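Local coordinates for protein kinase A regulatory subunit, putative (Trypanosoma cruzi, PDB 6FTF) that probably holds the kinase catalytic subunit in check and releases it when nucleoside-type ligands, rather than cyclic AMP, fill its two cyclic nucleotide-binding domains, at residues Asn240-Val245 against Glu285-Val290; Glu211-Asp216 against Asp247-Thr252; Met73-Thr78 against Val121-Val126. One frame throughout, in Å; residues are numbered along the deposited sequence. Where two conformers were deposited one is given.

Contact 1. Residues Asn240-Val245 against Glu285-Val290; sequences NNHRTV and EYYQNV. With 7CI (7-cyano-7-deazainosine), chain E.
The wall of the second nucleoside pocket is closed here by helix 285-293, which packs on the loop that follows helix 235-240 of the cyclic nucleotide-binding domain. His242 and Tyr287 carry the contact. His242 NE2 and Tyr287 OH are 2.7 Å apart in a nearly straight hydrogen bond (174°), and either could be the donor. The two side chains come from opposite directions and meet rim to rim. Their planes stand at 46°, and neither ring lies over the face of the other. The imidazole is also held from its other nitrogen: His242 ND1 donates to Arg243 O at 2.8 Å, with the acceptor in the ring plane. Each ring nitrogen thus has a partner, which would fix the ring's rotation. CG of Tyr287 is anti to the backbone N (chi1 -178°), which lays the ring across to His242 and past the ligand's cyano group.

Apolar contacts add to this. Val245 CG1 meets Val290 CG1 at 3.9 Å, and Val245 CG2 touches Tyr287 CD1 at 4.0 Å, obliquely to the ring. Nitrile N4 of 7-cyano-7-deazainosine lies among Val245, Tyr286, Tyr287 and Val290. It sits at the edge of the Tyr286 ring, 3.1 Å from Tyr286 CD2. Tyr287 N gives a weak hydrogen bond to O5 of the ligand, and Val245 N a weak one to O4. Both segments thus touch the same ligand. One water joins the segments, donating to Val245 O at 2.7 Å and bonding to Tyr286 OH, which also bonds to Arg215 N. The helix is tied to the loop through a buried histidine-tyrosine bond, a valine pair and a water bridge, consistent with a C-terminal lid over the base.

Contact 2. Residues Glu211-Asp216 against Asp247-Thr252; sequences EVIGRD and DVVATT. With 7CI (7-cyano-7-deazainosine), chain E.
The edge of the Arg215 guanidinium meets the Asp247 carboxylate, with the two planes 35° apart. Arg215 NH1 and NH2 both reach Asp247 OD2, each at 2.9 Å, so one oxygen accepts two bonds of the salt bridge. That oxygen lies almost in the guanidinium plane, but both nitrogens come from the same face of the carboxylate. Arg215 NH1 also bonds to Gly214 O from above the carbonyl plane. A bend at chi2 (-67°) folds the arginine back toward Asp247. Tyr195 makes a cation-pi contact with Arg215, and its N bonds to Asp247 OD1, so both carboxylate oxygens have partners.

Strands 211-215 and 247-250 run antiparallel. Glu211 and Val249 form one hydrogen-bonded pair, Ile213 and Asp247 another, with every N-O distance 2.9 Å. Between them Val212 and Val248 form a non-hydrogen-bonded pair on the ligand side. Val212 CG1 lies 3.6 Å from C2 of the nucleoside base, and Val248 CG2 3.5 Å from the ribose O1. On the other face Ile213, in the one conformer described, packs its CD1 on Val249 CG2, and the Glu211 chain runs alongside Val249 toward its salt bridge with Lys223. Strand 191-193 continues the sheet beyond 247-250, and strand 221-228 flanks 209-215, in the beta-roll of the second cyclic nucleotide-binding domain.

Contact 3. Residues Met73-Thr78 against Val121-Val126; sequences MEAGQT and VATVKV. With 7CI (7-cyano-7-deazainosine), chain F.
Met73 and Val124 join a loop of the first cyclic nucleotide-binding domain's beta-roll to strand 123-126, beside its nucleoside pocket. Two hydrogen bonds cross the contact. Val124 N donates to Met73 O at 2.9 Å, nearly straight at 176°. Ala75 N donates to Thr123 OG1 at 3.0 Å (174°), so a threonine side chain takes the place of a backbone acceptor. OG1 is anti to the carbonyl carbon (chi1 -68°), which brings it over to the loop.

Within the loop, a type II beta turn runs from Glu74 to Gln77, closed by Gln77 N on Glu74 O. Gly76 occupies its third position with positive phi. In the one conformer described, Gln77 OE1 also accepts from Glu74 N.

Apolar packing lies on the pocket side. Met73 CG touches Val124 CG2 at 3.5 Å, and the two side chains cross at a slant. Ligand contacts complete the account. Val121 CG1 comes to 3.4 Å from the nitrile N4 of 7-cyano-7-deazainosine, and Met73 SD lies 3.7 Å from C12. Ala122 N donates a hydrogen bond to O4, the ribose hydroxyl oxygen on C12, at 3.0 Å.

Overall arrangement
The chain carries two cyclic nucleotide-binding domains in series, each with its own bound nucleoside. Contact 3 comes first along the chain and belongs to the first domain. Contacts 1 and 2 belong to the second ligand site, and their segments alternate along the chain. Their centres are 14 Å apart, and Tyr286 of contact 1 meets Arg215 of contact 2. Contact 2 supplies two strands of the sheet that the ligand packs on. Contact 3 lies on the opposite side of the chain's centre, about 45 Å from contact 1 and 49 Å from contact 2, centre to centre. Each domain thus builds its own nucleoside site from its own strands, the second with helix 285-293 as well.

Contact 1. Residues Asn240-Val245 against Glu285-Val290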
loop_
_atom_site.group_PDB
_atom_site.type_symbol
_atom_site.label_atom_id
_atom_site.label_comp_id
_atom_site.label_asym_id
_atom_site.label_seq_id
_atom_site.Cartn_x
_atom_site.Cartn_y
_atom_site.Cartn_z
ATOM N N ASN A 240 10.688 -0.343 12.809
ATOM C CA ASN A 240 11.205 0.063 14.109
ATOM C C ASN A 240 11.149 1.566 14.337
ATOM O O ASN A 240 11.665 2.051 15.352
ATOM C CB ASN A 240 12.597 -0.525 14.310
ATOM C CG ASN A 240 12.554 -2.033 14.459
ATOM O OD1 ASN A 240 11.632 -2.565 15.104
ATOM N ND2 ASN A 240 13.522 -2.733 13.891
ATOM N N ASN A 241 10.504 2.307 13.445
ATOM C CA ASN A 241 10.161 3.713 13.658
ATOM C C ASN A 241 11.377 4.579 13.991
ATOM O O ASN A 241 11.425 5.274 15.013
ATOM C CB ASN A 241 9.087 3.846 14.736
ATOM C CG ASN A 241 7.765 3.311 14.297
ATOM O OD1 ASN A 241 7.310 3.570 13.193
ATOM N ND2 ASN A 241 7.130 2.552 15.170
ATOM N N HIS A 242 12.342 4.587 13.073
ATOM C CA HIS A 242 13.519 5.435 13.239
ATOM C C HIS A 242 13.954 5.968 11.877
ATOM O O HIS A 242 13.546 5.456 10.829
ATOM C CB HIS A 242 14.661 4.699 13.960
ATOM C CG HIS A 242 15.093 3.434 13.282
ATOM N ND1 HIS A 242 15.810 3.424 12.107
ATOM C CD2 HIS A 242 14.891 2.133 13.603
ATOM C CE1 HIS A 242 16.020 2.173 11.734
ATOM N NE2 HIS A 242 15.476 1.369 12.626
ATOM N N ARG A 243 14.789 7.001 11.895
ATOM C CA ARG A 243 15.353 7.537 10.664
ATOM C C ARG A 243 16.332 6.535 10.059
ATOM O O ARG A 243 16.774 5.593 10.697
ATOM C CB ARG A 243 16.006 8.900 10.923
ATOM C CG ARG A 243 15.012 9.972 11.360
ATOM C CD ARG A 243 15.668 11.311 11.577
ATOM N NE ARG A 243 15.970 12.032 10.342
ATOM C CZ ARG A 243 15.146 12.888 9.744
ATOM N NH1 ARG A 243 13.935 13.095 10.190
ATOM N NH2 ARG A 243 15.551 13.542 8.663
ATOM N N THR A 244 16.686 6.749 8.801
ATOM C CA THR A 244 17.515 5.772 8.103
ATOM C C THR A 244 18.904 5.697 8.718
ATOM O O THR A 244 19.508 6.707 9.092
ATOM C CB THR A 244 17.596 6.075 6.608
ATOM O OG1 THR A 244 18.137 7.374 6.443
ATOM C CG2 THR A 244 16.240 5.989 5.928
ATOM N N VAL A 245 19.395 4.476 8.828
ATOM C CA VAL A 245 20.637 4.167 9.505
ATOM C C VAL A 245 21.723 3.730 8.550
ATOM O O VAL A 245 22.820 3.371 8.992
ATOM C CB VAL A 245 20.410 3.141 10.632
ATOM C CG1 VAL A 245 19.662 3.796 11.782
ATOM C CG2 VAL A 245 19.603 1.950 10.129
ATOM N N GLU A 285 23.824 -8.037 11.056
ATOM C CA GLU A 285 24.557 -7.923 12.310
ATOM C C GLU A 285 24.822 -6.463 12.668
ATOM O O GLU A 285 24.676 -6.063 13.827
ATOM C CB GLU A 285 25.868 -8.698 12.204
ATOM C CG GLU A 285 26.692 -8.646 13.477
ATOM C CD GLU A 285 27.953 -9.484 13.407
ATOM O OE1 GLU A 285 28.708 -9.478 14.403
ATOM O OE2 GLU A 285 28.187 -10.139 12.368
ATOM N N TYR A 286 25.212 -5.657 11.685
ATOM C CA TYR A 286 25.456 -4.239 11.921
ATOM C C TYR A 286 24.213 -3.566 12.512
ATOM O O TYR A 286 24.289 -2.847 13.513
ATOM C CB TYR A 286 25.903 -3.586 10.602
ATOM C CG TYR A 286 26.038 -2.092 10.710
ATOM C CD1 TYR A 286 27.219 -1.501 11.125
ATOM C CD2 TYR A 286 24.972 -1.273 10.429
ATOM C CE1 TYR A 286 27.330 -0.135 11.256
ATOM C CE2 TYR A 286 25.072 0.099 10.558
ATOM C CZ TYR A 286 26.252 0.653 10.973
ATOM O OH TYR A 286 26.361 2.012 11.123
ATOM N N TYR A 287 23.049 -3.805 11.910
ATOM C CA TYR A 287 21.810 -3.205 12.391
ATOM C C TYR A 287 21.489 -3.640 13.805
ATOM O O TYR A 287 20.973 -2.846 14.591
ATOM C CB TYR A 287 20.655 -3.592 11.481
ATOM C CG TYR A 287 19.333 -2.981 11.858
ATOM C CD1 TYR A 287 19.160 -1.600 11.908
ATOM C CD2 TYR A 287 18.234 -3.776 12.101
ATOM C CE1 TYR A 287 17.934 -1.032 12.207
ATOM C CE2 TYR A 287 17.003 -3.238 12.382
ATOM C CZ TYR A 287 16.851 -1.862 12.436
ATOM O OH TYR A 287 15.612 -1.351 12.704
ATOM N N GLN A 288 21.758 -4.904 14.148
ATOM C CA GLN A 288 21.456 -5.331 15.507
ATOM C C GLN A 288 22.221 -4.483 16.504
ATOM O O GLN A 288 21.721 -4.192 17.596
ATOM C CB GLN A 288 21.807 -6.805 15.735
ATOM C CG GLN A 288 21.125 -7.811 14.844
ATOM C CD GLN A 288 19.687 -7.496 14.584
ATOM O OE1 GLN A 288 18.869 -7.444 15.500
ATOM N NE2 GLN A 288 19.357 -7.303 13.312
ATOM N N ASN A 289 23.457 -4.124 16.168
ATOM C CA ASN A 289 24.241 -3.270 17.051
ATOM C C ASN A 289 23.714 -1.836 17.082
ATOM O O ASN A 289 23.766 -1.176 18.130
ATOM C CB ASN A 289 25.708 -3.306 16.644
ATOM C CG ASN A 289 26.556 -2.472 17.547
ATOM O OD1 ASN A 289 27.084 -1.430 17.144
ATOM N ND2 ASN A 289 26.664 -2.894 18.797
ATOM N N VAL A 290 23.217 -1.328 15.949
ATOM C CA VAL A 290 22.553 -0.029 15.943
ATOM C C VAL A 290 21.418 -0.032 16.949
ATOM O O VAL A 290 21.244 0.910 17.735
ATOM C CB VAL A 290 22.036 0.295 14.528
ATOM C CG1 VAL A 290 21.115 1.499 14.545
ATOM C CG2 VAL A 290 23.167 0.569 13.594
HETATM C C1 7CI E . 19.185 -1.295 4.867
HETATM N N1 7CI E . 20.067 -1.635 6.047
HETATM O O1 7CI E . 19.296 0.080 4.575
HETATM C C2 7CI E . 20.669 -2.800 6.210
HETATM N N2 7CI E . 20.679 -3.883 5.397
HETATM O O2 7CI E . 17.063 -1.913 4.020
HETATM C C3 7CI E . 21.452 -4.930 5.747
HETATM N N3 7CI E . 22.151 -4.936 6.965
HETATM O O3 7CI E . 15.860 -0.124 5.581
HETATM C C4 7CI E . 22.121 -3.866 7.818
HETATM N N4 7CI E . 21.948 -0.415 10.228
HETATM C C5 7CI E . 21.386 -2.721 7.443
HETATM O O5 7CI E . 22.746 -3.981 8.910
HETATM C C6 7CI E . 21.142 -1.400 8.011
HETATM C C7 7CI E . 20.321 -0.787 7.075
HETATM C C8 7CI E . 21.588 -0.868 9.221
HETATM C C9 7CI E . 17.745 -1.539 5.159
HETATM C C10 7CI E . 17.309 -0.269 5.677
HETATM C C11 7CI E . 18.028 0.707 4.720
HETATM C C12 7CI E . 18.226 2.163 5.306
HETATM O O4 7CI E . 18.708 2.094 6.603
HETATM O O HOH W 1 24.033 3.228 11.357
#

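Contact 2. Residues Glu211-Asp216 against Asp247-Thr252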
loop_
_atom_site.group_PDB
_atom_site.type_symbol
_atom_site.label_atom_id
_atom_site.label_comp_id
_atom_site.label_asym_id
_atom_site.label_seq_id
_atom_site.Cartn_x
_atom_site.Cartn_y
_atom_site.Cartn_z
ATOM N N GLU A 211 24.619 -1.468 -2.668
ATOM C CA GLU A 211 25.444 -1.631 -1.478
ATOM C C GLU A 211 24.861 -0.811 -0.339
ATOM O O GLU A 211 24.349 0.286 -0.544
ATOM C CB GLU A 211 26.906 -1.223 -1.722
ATOM C CG GLU A 211 27.113 0.226 -2.155
ATOM C CD GLU A 211 28.558 0.555 -2.536
ATOM O OE1 GLU A 211 28.839 1.744 -2.853
ATOM O OE2 GLU A 211 29.415 -0.358 -2.531
ATOM N N VAL A 212 24.933 -1.374 0.855
ATOM C CA VAL A 212 24.451 -0.746 2.082
ATOM C C VAL A 212 25.675 -0.235 2.827
ATOM O O VAL A 212 26.613 -1.002 3.054
ATOM C CB VAL A 212 23.683 -1.766 2.934
ATOM C CG1 VAL A 212 23.205 -1.149 4.224
ATOM C CG2 VAL A 212 22.498 -2.328 2.172
ATOM N N ILE A 213 25.651 1.030 3.234
ATOM C CA ILE A 213 26.815 1.689 3.808
ATOM C C ILE A 213 26.422 2.289 5.154
ATOM O O ILE A 213 25.634 3.243 5.216
ATOM C CB ILE A 213 27.378 2.751 2.855
ATOM C CG1 ILE A 213 27.742 2.097 1.514
ATOM C CG2 ILE A 213 28.578 3.456 3.460
ATOM C CD1 ILE A 213 28.119 3.084 0.445
ATOM N N GLY A 214 26.969 1.723 6.231
ATOM C CA GLY A 214 26.764 2.211 7.579
ATOM C C GLY A 214 27.867 3.168 7.986
ATOM O O GLY A 214 28.541 3.765 7.144
ATOM N N ARG A 215 28.080 3.290 9.296
ATOM C CA ARG A 215 29.095 4.177 9.845
ATOM C C ARG A 215 29.876 3.429 10.908
ATOM O O ARG A 215 29.283 2.756 11.757
ATOM C CB ARG A 215 28.443 5.423 10.465
ATOM C CG ARG A 215 27.629 6.260 9.476
ATOM C CD ARG A 215 28.497 6.922 8.409
ATOM N NE ARG A 215 27.719 7.778 7.519
ATOM C CZ ARG A 215 27.147 7.388 6.381
ATOM N NH1 ARG A 215 27.242 6.144 5.955
ATOM N NH2 ARG A 215 26.467 8.266 5.662
ATOM N N ASP A 216 31.203 3.561 10.869
ATOM C CA ASP A 216 32.057 2.902 11.848
ATOM C C ASP A 216 32.140 3.720 13.141
ATOM O O ASP A 216 31.491 4.761 13.314
ATOM C CB ASP A 216 33.422 2.555 11.247
ATOM C CG ASP A 216 34.298 3.768 10.984
ATOM O OD1 ASP A 216 34.042 4.871 11.502
ATOM O OD2 ASP A 216 35.300 3.594 10.240
ATOM N N ASP A 247 23.176 4.380 4.164
ATOM C CA ASP A 247 22.975 4.707 2.768
ATOM C C ASP A 247 22.732 3.413 2.008
ATOM O O ASP A 247 23.273 2.365 2.350
ATOM C CB ASP A 247 24.217 5.352 2.167
ATOM C CG ASP A 247 24.687 6.574 2.925
ATOM O OD1 ASP A 247 23.923 7.548 3.005
ATOM O OD2 ASP A 247 25.857 6.569 3.395
ATOM N N VAL A 248 21.978 3.501 0.917
ATOM C CA VAL A 248 21.873 2.413 -0.048
ATOM C C VAL A 248 22.196 3.008 -1.404
ATOM O O VAL A 248 21.535 3.964 -1.833
ATOM C CB VAL A 248 20.484 1.756 -0.048
ATOM C CG1 VAL A 248 20.476 0.624 -1.047
ATOM C CG2 VAL A 248 20.127 1.272 1.356
ATOM N N VAL A 249 23.240 2.484 -2.045
ATOM C CA VAL A 249 23.815 3.076 -3.249
ATOM C C VAL A 249 23.764 2.054 -4.377
ATOM O O VAL A 249 24.156 0.902 -4.187
ATOM C CB VAL A 249 25.271 3.519 -2.999
ATOM C CG1 VAL A 249 25.844 4.214 -4.230
ATOM C CG2 VAL A 249 25.342 4.415 -1.768
ATOM N N ALA A 250 23.345 2.474 -5.568
ATOM C CA ALA A 250 23.360 1.574 -6.721
ATOM C C ALA A 250 24.800 1.258 -7.118
ATOM O O ALA A 250 25.623 2.162 -7.274
ATOM C CB ALA A 250 22.647 2.220 -7.902
ATOM N N THR A 251 25.129 -0.024 -7.261
ATOM C CA THR A 251 26.450 -0.402 -7.769
ATOM C C THR A 251 26.436 -0.763 -9.251
ATOM O O THR A 251 27.517 -0.879 -9.852
ATOM C CB THR A 251 27.055 -1.571 -6.982
ATOM O OG1 THR A 251 26.274 -2.752 -7.180
ATOM C CG2 THR A 251 27.171 -1.253 -5.506
ATOM N N THR A 252 25.277 -0.990 -9.833
ATOM C CA THR A 252 25.057 -1.134 -11.258
ATOM C C THR A 252 23.911 -0.201 -11.578
ATOM O O THR A 252 23.386 0.481 -10.691
ATOM C CB THR A 252 24.612 -2.567 -11.588
ATOM O OG1 THR A 252 23.353 -2.850 -10.951
ATOM C CG2 THR A 252 25.629 -3.580 -11.099
HETATM C C1 7CI E . 19.185 -1.295 4.867
HETATM N N1 7CI E . 20.067 -1.635 6.047
HETATM O O1 7CI E . 19.296 0.080 4.575
HETATM C C2 7CI E . 20.669 -2.800 6.210
HETATM N N2 7CI E . 20.679 -3.883 5.397
HETATM O O2 7CI E . 17.063 -1.913 4.020
HETATM C C3 7CI E . 21.452 -4.930 5.747
HETATM N N3 7CI E . 22.151 -4.936 6.965
HETATM O O3 7CI E . 15.860 -0.124 5.581
HETATM C C4 7CI E . 22.121 -3.866 7.818
HETATM N N4 7CI E . 21.948 -0.415 10.228
HETATM C C5 7CI E . 21.386 -2.721 7.443
HETATM O O5 7CI E . 22.746 -3.981 8.910
HETATM C C6 7CI E . 21.142 -1.400 8.011
HETATM C C7 7CI E . 20.321 -0.787 7.075
HETATM C C8 7CI E . 21.588 -0.868 9.221
HETATM C C9 7CI E . 17.745 -1.539 5.159
HETATM C C10 7CI E . 17.309 -0.269 5.677
HETATM C C11 7CI E . 18.028 0.707 4.720
HETATM C C12 7CI E . 18.226 2.163 5.306
HETATM O O4 7CI E . 18.708 2.094 6.603
#

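Contact 3. Residues Met73-Thr78 against Val121-Val126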
loop_
_atom_site.group_PDB
_atom_site.type_symbol
_atom_site.label_atom_id
_atom_site.label_comp_id
_atom_site.label_asym_id
_atom_site.label_seq_id
_atom_site.Cartn_x
_atom_site.Cartn_y
_atom_site.Cartn_z
ATOM N N MET A 73 -22.768 -6.592 0.371
ATOM C CA MET A 73 -23.067 -6.998 -0.992
ATOM C C MET A 73 -23.069 -8.517 -1.003
ATOM O O MET A 73 -22.480 -9.161 -0.130
ATOM C CB MET A 73 -22.062 -6.414 -1.991
ATOM C CG MET A 73 -20.618 -6.772 -1.722
ATOM S SD MET A 73 -19.442 -5.831 -2.738
ATOM C CE MET A 73 -19.559 -4.233 -1.948
ATOM N N GLU A 74 -23.756 -9.082 -1.992
ATOM C CA GLU A 74 -23.938 -10.524 -2.088
ATOM C C GLU A 74 -23.548 -11.012 -3.471
ATOM O O GLU A 74 -23.853 -10.365 -4.477
ATOM C CB GLU A 74 -25.390 -10.908 -1.793
ATOM C CG GLU A 74 -25.824 -10.566 -0.376
ATOM C CD GLU A 74 -27.298 -10.845 -0.129
ATOM O OE1 GLU A 74 -27.757 -11.957 -0.473
ATOM O OE2 GLU A 74 -27.992 -9.947 0.400
ATOM N N ALA A 75 -22.898 -12.168 -3.503
ATOM C CA ALA A 75 -22.446 -12.745 -4.763
ATOM C C ALA A 75 -23.586 -12.765 -5.770
ATOM O O ALA A 75 -24.706 -13.187 -5.452
ATOM C CB ALA A 75 -21.933 -14.164 -4.519
ATOM N N GLY A 76 -23.310 -12.275 -6.982
ATOM C CA GLY A 76 -24.265 -12.260 -8.073
ATOM C C GLY A 76 -24.992 -10.943 -8.276
ATOM O O GLY A 76 -25.571 -10.724 -9.348
ATOM N N GLN A 77 -24.984 -10.064 -7.278
ATOM C CA GLN A 77 -25.743 -8.829 -7.379
ATOM C C GLN A 77 -25.208 -7.937 -8.490
ATOM O O GLN A 77 -23.995 -7.841 -8.713
ATOM C CB GLN A 77 -25.668 -8.068 -6.063
ATOM C CG GLN A 77 -26.603 -8.582 -5.002
ATOM C CD GLN A 77 -26.571 -7.720 -3.758
ATOM O OE1 GLN A 77 -25.509 -7.285 -3.312
ATOM N NE2 GLN A 77 -27.744 -7.445 -3.203
ATOM N N THR A 78 -26.133 -7.265 -9.175
ATOM C CA THR A 78 -25.821 -6.271 -10.194
ATOM C C THR A 78 -26.247 -4.871 -9.778
ATOM O O THR A 78 -26.145 -3.934 -10.579
ATOM C CB THR A 78 -26.512 -6.633 -11.511
ATOM O OG1 THR A 78 -27.934 -6.591 -11.337
ATOM C CG2 THR A 78 -26.098 -8.018 -11.965
ATOM N N VAL A 121 -18.637 -10.612 -6.981
ATOM C CA VAL A 121 -17.967 -11.906 -7.037
ATOM C C VAL A 121 -18.158 -12.692 -5.745
ATOM O O VAL A 121 -18.394 -13.908 -5.775
ATOM C CB VAL A 121 -16.479 -11.691 -7.364
ATOM C CG1 VAL A 121 -15.698 -12.998 -7.303
ATOM C CG2 VAL A 121 -16.327 -11.045 -8.741
ATOM N N ALA A 122 -18.034 -12.035 -4.598
ATOM C CA ALA A 122 -18.099 -12.689 -3.300
ATOM C C ALA A 122 -19.034 -11.920 -2.378
ATOM O O ALA A 122 -19.211 -10.705 -2.516
ATOM C CB ALA A 122 -16.719 -12.754 -2.637
ATOM N N THR A 123 -19.660 -12.641 -1.457
ATOM C CA THR A 123 -20.472 -12.005 -0.437
ATOM C C THR A 123 -19.589 -11.359 0.619
ATOM O O THR A 123 -18.551 -11.902 1.007
ATOM C CB THR A 123 -21.408 -13.045 0.166
ATOM O OG1 THR A 123 -22.340 -13.420 -0.844
ATOM C CG2 THR A 123 -22.161 -12.504 1.373
ATOM N N VAL A 124 -20.003 -10.178 1.068
ATOM C CA VAL A 124 -19.299 -9.415 2.093
ATOM C C VAL A 124 -20.226 -9.309 3.290
ATOM O O VAL A 124 -21.265 -8.648 3.206
ATOM C CB VAL A 124 -18.916 -8.025 1.577
ATOM C CG1 VAL A 124 -18.215 -7.265 2.671
ATOM C CG2 VAL A 124 -18.057 -8.133 0.314
ATOM N N LYS A 125 -19.860 -9.946 4.397
ATOM C CA LYS A 125 -20.770 -10.114 5.531
ATOM C C LYS A 125 -20.112 -9.592 6.801
ATOM O O LYS A 125 -19.029 -10.047 7.174
ATOM C CB LYS A 125 -21.163 -11.586 5.685
ATOM C CG LYS A 125 -22.321 -11.839 6.632
ATOM C CD LYS A 125 -22.744 -13.282 6.530
ATOM C CE LYS A 125 -23.932 -13.587 7.428
ATOM N NZ LYS A 125 -24.542 -14.904 7.091
ATOM N N VAL A 126 -20.772 -8.640 7.473
ATOM C CA VAL A 126 -20.183 -7.979 8.633
ATOM C C VAL A 126 -20.024 -8.972 9.778
ATOM O O VAL A 126 -20.942 -9.743 10.087
ATOM C CB VAL A 126 -21.070 -6.791 9.038
ATOM C CG1 VAL A 126 -20.562 -6.150 10.313
ATOM C CG2 VAL A 126 -21.144 -5.788 7.912
HETATM C C1 7CI F . -13.599 -8.597 -1.961
HETATM N N1 7CI F . -12.956 -9.843 -2.486
HETATM O O1 7CI F . -15.002 -8.805 -1.911
HETATM C C2 7CI F . -11.808 -10.341 -2.024
HETATM N N2 7CI F . -10.964 -9.870 -1.072
HETATM O O2 7CI F . -13.300 -6.293 -2.093
HETATM C C3 7CI F . -9.843 -10.566 -0.817
HETATM N N3 7CI F . -9.561 -11.750 -1.511
HETATM O O3 7CI F . -14.796 -6.171 -4.236
HETATM C C4 7CI F . -10.396 -12.232 -2.470
HETATM N N4 7CI F . -13.024 -13.676 -5.375
HETATM C C5 7CI F . -11.569 -11.540 -2.769
HETATM O O5 7CI F . -10.054 -13.303 -3.052
HETATM C C6 7CI F . -12.671 -11.739 -3.686
HETATM C C7 7CI F . -13.508 -10.642 -3.434
HETATM C C8 7CI F . -12.864 -12.799 -4.608
HETATM C C9 7CI F . -13.384 -7.445 -2.829
HETATM C C10 7CI F . -14.539 -7.468 -3.686
HETATM C C11 7CI F . -15.646 -7.849 -2.725
HETATM C C12 7CI F . -16.922 -8.487 -3.436
HETATM O O4 7CI F . -16.518 -9.487 -4.346
#